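Local structure of MaoC family protein (Mycobacterium tuberculosis H37Rv, 3KHP) at residues G231-Y235 with I257-F261; G281-T287 with L301-E307. The protein probably acts as a MaoC-type 3-hydroxyacyl-thioester dehydratase, removing water from (3R)-hydroxyacyl chains. One frame throughout, in Å; residues are numbered along the deposited sequence.

Both contacts belong to the same helix-on-sheet layer: strand 254-261, which carries half of contact 1, lies next to strand 298-308 of contact 2 in the same antiparallel sheet, and helix 231-245 runs over that sheet. Contact 1, the more central, sets helix on strand through rings, methyls and one hydroxyl bond. The centre of contact 2 lies farther out, about 13 Å from the centre of the chain; it pairs two strands, with an apolar face toward the helix and charged side chains elsewhere, its Arg282 end reaching solvent. The two meet directly: Phe261 CD1 packs 3.4 Å from Leu301 CD2, and Arg260 NE makes a 2.7 Å salt bridge to Asp303 OD2.

Contact 1 (G231-Y235 with I257-F261); sequences GLCTY and IAARF
The hydroxyl of Tyr235 gives a hydrogen bond to the backbone carbonyl of Ile257, OH to O at 2.7 Å. The donor stands well above the carbonyl plane, 53° out of it. Tyr235 has CG anti to the backbone N (chi1 -177°), which sends the ring from the helix down to the strand. There the methyl CG2 of Ile257 lies 4.0 Å from Tyr235 CE1, and the backbone N of Ala259 comes to the ring edge near its plane.

At the start of the helix the approach is reversed, with Phe261 reaching up from the strand. Its ring turns an edge to the carbonyl of Gly231, whose O lies 3.1 Å from Phe261 CE1. That same oxygen accepts the helical bond from Tyr235 N at 3.0 Å. Tyr235 CB also touches the Phe261 ring edge, while Leu232 CD2 reaches Phe261 CZ obliquely at 4.2 Å. Around the pair, Gln104 of the neighbouring strand 103-108 touches both rings, and Leu99 packs on Phe261. The chemistry is thus mainly apolar, and the buried phenol satisfies its polar end on a strand carbonyl, which probably helps to fix the register of helix on strand.

Contact 2 (G281-T287 with L301-E307); sequences GRAVFRT and LDDGAVE
Phe285 and Gly304 face each other as an antiparallel hydrogen-bonded pair, Phe285 N to Gly304 O and Gly304 N to Phe285 O both at 2.9 Å. Ala283 with Val306 and Thr287 with Leu301 are the other hydrogen-bonded pairs, likewise closed by two backbone bonds each. Between Phe285 and Thr287 the register slips by one residue: Arg286 faces the two residues Asp302 and Asp303, a beta bulge at which the chain turns a corner. Within the bulge, Asp302 OD1 accepts Asp303 N at 2.8 Å.

The apolar contacts lie on the face of Ala283, Phe285, Thr287, Leu301 and Val306. The CG of Phe285 sits between backbone N and carbonyl carbon (chi1 75°), laying the ring over the next strand, where Gly304 CA makes a CH-pi contact 3.5 Å from the centroid. With no side chain on Gly304, the ring can settle right onto the backbone. Val306 CG2 adds an oblique contact, and Leu301 CD1 meets the ring edge. Leu242 and Ala238 of helix 231-245 also cover this face.

Charged contacts lie elsewhere. Arg286 NH1 bridges to Asp302 OD1 at 3.5 Å, the oxygen in the guanidinium plane and the two groups perpendicular; the arginine also forms a cation-pi pair with Phe181. The main partner of Glu307 OE1 is Arg107 of strand 103-108. Glu307 also lies alongside Arg282 over one guanidinium face, adding only a long electrostatic contact, OE1 to Arg282 NH1 at 4.0 Å, to which no N-H points. An antiparallel sheet packed by its apolar face on a long helix is the arrangement of the hot-dog fold, as in MaoC-like domains.

Contact 1 (G231-Y235 with I257-F261)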
# COMPACT_ATOMS: atom_id res chain seq x y z
N GLY A 231 -14.91 -3.68 -0.17
CA GLY A 231 -15.55 -4.42 -1.26
C GLY A 231 -14.74 -4.39 -2.58
O GLY A 231 -14.61 -5.41 -3.28
N LEU A 232 -14.21 -3.23 -2.91
CA LEU A 232 -13.41 -3.12 -4.11
C LEU A 232 -12.10 -3.92 -4.01
O LEU A 232 -11.54 -4.31 -5.05
CB LEU A 232 -13.18 -1.66 -4.47
CG LEU A 232 -14.47 -0.96 -4.98
CD1 LEU A 232 -14.21 0.51 -5.23
CD2 LEU A 232 -15.06 -1.68 -6.25
N CYS A 233 -11.63 -4.20 -2.79
CA CYS A 233 -10.43 -4.99 -2.64
C CYS A 233 -10.76 -6.44 -3.01
O CYS A 233 -10.07 -7.04 -3.83
CB CYS A 233 -9.86 -4.89 -1.25
SG CYS A 233 -8.38 -5.88 -1.04
N THR A 234 -11.83 -6.97 -2.43
CA THR A 234 -12.40 -8.25 -2.81
C THR A 234 -12.58 -8.38 -4.33
O THR A 234 -12.24 -9.41 -4.93
CB THR A 234 -13.76 -8.46 -2.12
OG1 THR A 234 -13.58 -8.42 -0.70
CG2 THR A 234 -14.36 -9.75 -2.45
N TYR A 235 -13.12 -7.36 -4.94
CA TYR A 235 -13.33 -7.31 -6.37
C TYR A 235 -12.00 -7.38 -7.15
O TYR A 235 -11.87 -8.13 -8.10
CB TYR A 235 -14.04 -6.03 -6.69
CG TYR A 235 -14.44 -5.75 -8.10
CD1 TYR A 235 -15.56 -6.36 -8.67
CD2 TYR A 235 -13.80 -4.76 -8.83
CE1 TYR A 235 -15.98 -6.04 -9.96
CE2 TYR A 235 -14.21 -4.43 -10.11
CZ TYR A 235 -15.31 -5.07 -10.66
OH TYR A 235 -15.76 -4.68 -11.93
N ILE A 257 -15.54 -6.95 -16.33
CA ILE A 257 -15.87 -7.71 -15.12
C ILE A 257 -17.00 -7.00 -14.36
O ILE A 257 -16.92 -5.82 -14.12
CB ILE A 257 -14.69 -7.76 -14.13
CG1 ILE A 257 -13.42 -8.30 -14.79
CG2 ILE A 257 -15.05 -8.56 -12.87
CD1 ILE A 257 -12.12 -7.98 -13.99
N ALA A 258 -18.00 -7.75 -13.92
CA ALA A 258 -19.10 -7.22 -13.17
C ALA A 258 -19.41 -8.18 -12.07
O ALA A 258 -19.36 -9.41 -12.28
CB ALA A 258 -20.42 -7.02 -14.10
N ALA A 259 -19.76 -7.64 -10.90
CA ALA A 259 -20.21 -8.49 -9.83
C ALA A 259 -21.07 -7.73 -8.82
O ALA A 259 -20.98 -6.51 -8.72
CB ALA A 259 -19.04 -9.15 -9.14
N ARG A 260 -21.87 -8.49 -8.08
CA ARG A 260 -22.71 -7.99 -7.01
C ARG A 260 -22.12 -8.31 -5.63
O ARG A 260 -21.77 -9.44 -5.37
CB ARG A 260 -24.10 -8.61 -7.12
CG ARG A 260 -25.13 -8.03 -6.12
CD ARG A 260 -26.58 -8.27 -6.62
NE ARG A 260 -26.88 -9.67 -6.81
CZ ARG A 260 -27.31 -10.52 -5.86
NH1 ARG A 260 -27.49 -10.12 -4.62
NH2 ARG A 260 -27.58 -11.78 -6.18
N PHE A 261 -22.03 -7.31 -4.75
CA PHE A 261 -21.50 -7.49 -3.41
C PHE A 261 -22.56 -7.97 -2.44
O PHE A 261 -23.46 -7.21 -2.11
CB PHE A 261 -20.91 -6.18 -2.90
CG PHE A 261 -19.82 -5.65 -3.77
CD1 PHE A 261 -18.52 -6.06 -3.58
CD2 PHE A 261 -20.11 -4.79 -4.80
CE1 PHE A 261 -17.53 -5.60 -4.39
CE2 PHE A 261 -19.11 -4.31 -5.61
CZ PHE A 261 -17.82 -4.72 -5.42

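Contact 2 (G281-T287 with L301-E307)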
# COMPACT_ATOMS: atom_id res chain seq x y z
N GLY A 281 -15.04 -16.57 -24.98
CA GLY A 281 -14.81 -15.20 -24.54
C GLY A 281 -15.71 -14.71 -23.41
O GLY A 281 -15.71 -13.53 -23.12
N ARG A 282 -16.45 -15.61 -22.77
CA ARG A 282 -17.40 -15.24 -21.74
C ARG A 282 -17.36 -16.22 -20.63
O ARG A 282 -17.23 -17.42 -20.85
CB ARG A 282 -18.84 -15.23 -22.25
CG ARG A 282 -19.14 -14.33 -23.42
CD ARG A 282 -19.73 -13.03 -22.97
NE ARG A 282 -20.17 -12.19 -24.10
CZ ARG A 282 -19.35 -11.56 -24.94
NH1 ARG A 282 -18.03 -11.66 -24.83
NH2 ARG A 282 -19.86 -10.82 -25.92
N ALA A 283 -17.55 -15.73 -19.41
CA ALA A 283 -17.66 -16.63 -18.29
C ALA A 283 -18.50 -15.98 -17.21
O ALA A 283 -18.75 -14.78 -17.27
CB ALA A 283 -16.26 -16.96 -17.76
N VAL A 284 -18.90 -16.79 -16.23
CA VAL A 284 -19.58 -16.30 -15.07
C VAL A 284 -18.84 -16.79 -13.84
O VAL A 284 -18.09 -17.76 -13.93
CB VAL A 284 -21.08 -16.73 -15.03
CG1 VAL A 284 -21.84 -16.08 -16.17
CG2 VAL A 284 -21.25 -18.26 -15.06
N PHE A 285 -19.04 -16.12 -12.71
CA PHE A 285 -18.34 -16.50 -11.49
C PHE A 285 -18.99 -16.07 -10.19
O PHE A 285 -19.86 -15.22 -10.16
CB PHE A 285 -16.89 -15.97 -11.52
CG PHE A 285 -16.78 -14.49 -11.28
CD1 PHE A 285 -16.53 -14.00 -10.00
CD2 PHE A 285 -16.95 -13.58 -12.31
CE1 PHE A 285 -16.43 -12.63 -9.77
CE2 PHE A 285 -16.85 -12.22 -12.09
CZ PHE A 285 -16.60 -11.74 -10.81
N ARG A 286 -18.54 -16.69 -9.12
CA ARG A 286 -18.77 -16.19 -7.78
C ARG A 286 -17.47 -16.21 -7.03
O ARG A 286 -16.58 -16.99 -7.35
CB ARG A 286 -19.74 -17.05 -7.01
CG ARG A 286 -21.12 -17.07 -7.56
CD ARG A 286 -22.12 -17.71 -6.57
NE ARG A 286 -22.41 -19.07 -6.94
CZ ARG A 286 -23.44 -19.47 -7.69
NH1 ARG A 286 -24.34 -18.62 -8.16
NH2 ARG A 286 -23.57 -20.76 -7.96
N THR A 287 -17.40 -15.37 -5.99
CA THR A 287 -16.35 -15.48 -4.99
C THR A 287 -16.99 -15.79 -3.64
O THR A 287 -18.00 -15.22 -3.32
CB THR A 287 -15.55 -14.21 -4.97
OG1 THR A 287 -15.07 -13.98 -6.31
CG2 THR A 287 -14.38 -14.32 -4.02
N LEU A 301 -19.18 -12.38 -3.49
CA LEU A 301 -19.45 -11.78 -4.81
C LEU A 301 -20.30 -12.76 -5.58
O LEU A 301 -19.96 -13.95 -5.69
CB LEU A 301 -18.20 -11.52 -5.65
CG LEU A 301 -17.11 -10.57 -5.14
CD1 LEU A 301 -15.95 -10.55 -6.17
CD2 LEU A 301 -17.67 -9.15 -4.86
N ASP A 302 -21.39 -12.26 -6.14
CA ASP A 302 -22.34 -13.08 -6.84
C ASP A 302 -22.57 -12.42 -8.18
O ASP A 302 -22.12 -11.29 -8.42
CB ASP A 302 -23.64 -13.20 -6.05
CG ASP A 302 -24.38 -14.55 -6.28
OD1 ASP A 302 -24.20 -15.17 -7.34
OD2 ASP A 302 -25.18 -14.97 -5.42
N ASP A 303 -23.25 -13.16 -9.03
CA ASP A 303 -23.61 -12.71 -10.36
C ASP A 303 -22.42 -12.19 -11.14
O ASP A 303 -22.54 -11.24 -11.90
CB ASP A 303 -24.71 -11.67 -10.26
CG ASP A 303 -25.97 -12.22 -9.58
OD1 ASP A 303 -26.32 -13.41 -9.72
OD2 ASP A 303 -26.62 -11.43 -8.90
N GLY A 304 -21.28 -12.84 -10.99
CA GLY A 304 -20.08 -12.43 -11.71
C GLY A 304 -20.17 -12.75 -13.18
O GLY A 304 -20.63 -13.82 -13.54
N ALA A 305 -19.73 -11.82 -14.02
CA ALA A 305 -19.77 -11.96 -15.47
C ALA A 305 -18.48 -11.40 -16.01
O ALA A 305 -18.02 -10.35 -15.56
CB ALA A 305 -20.97 -11.17 -16.04
N VAL A 306 -17.87 -12.11 -16.95
CA VAL A 306 -16.56 -11.74 -17.43
C VAL A 306 -16.55 -11.86 -18.93
O VAL A 306 -17.05 -12.83 -19.47
CB VAL A 306 -15.42 -12.71 -16.94
CG1 VAL A 306 -14.08 -12.02 -17.06
CG2 VAL A 306 -15.63 -13.17 -15.58
N GLU A 307 -15.96 -10.89 -19.58
CA GLU A 307 -15.65 -11.00 -20.99
C GLU A 307 -14.14 -10.97 -21.11
O GLU A 307 -13.46 -10.21 -20.41
CB GLU A 307 -16.28 -9.86 -21.79
CG GLU A 307 -17.81 -9.89 -21.77
CD GLU A 307 -18.46 -8.65 -22.32
OE1 GLU A 307 -17.91 -8.03 -23.25
OE2 GLU A 307 -19.53 -8.29 -21.81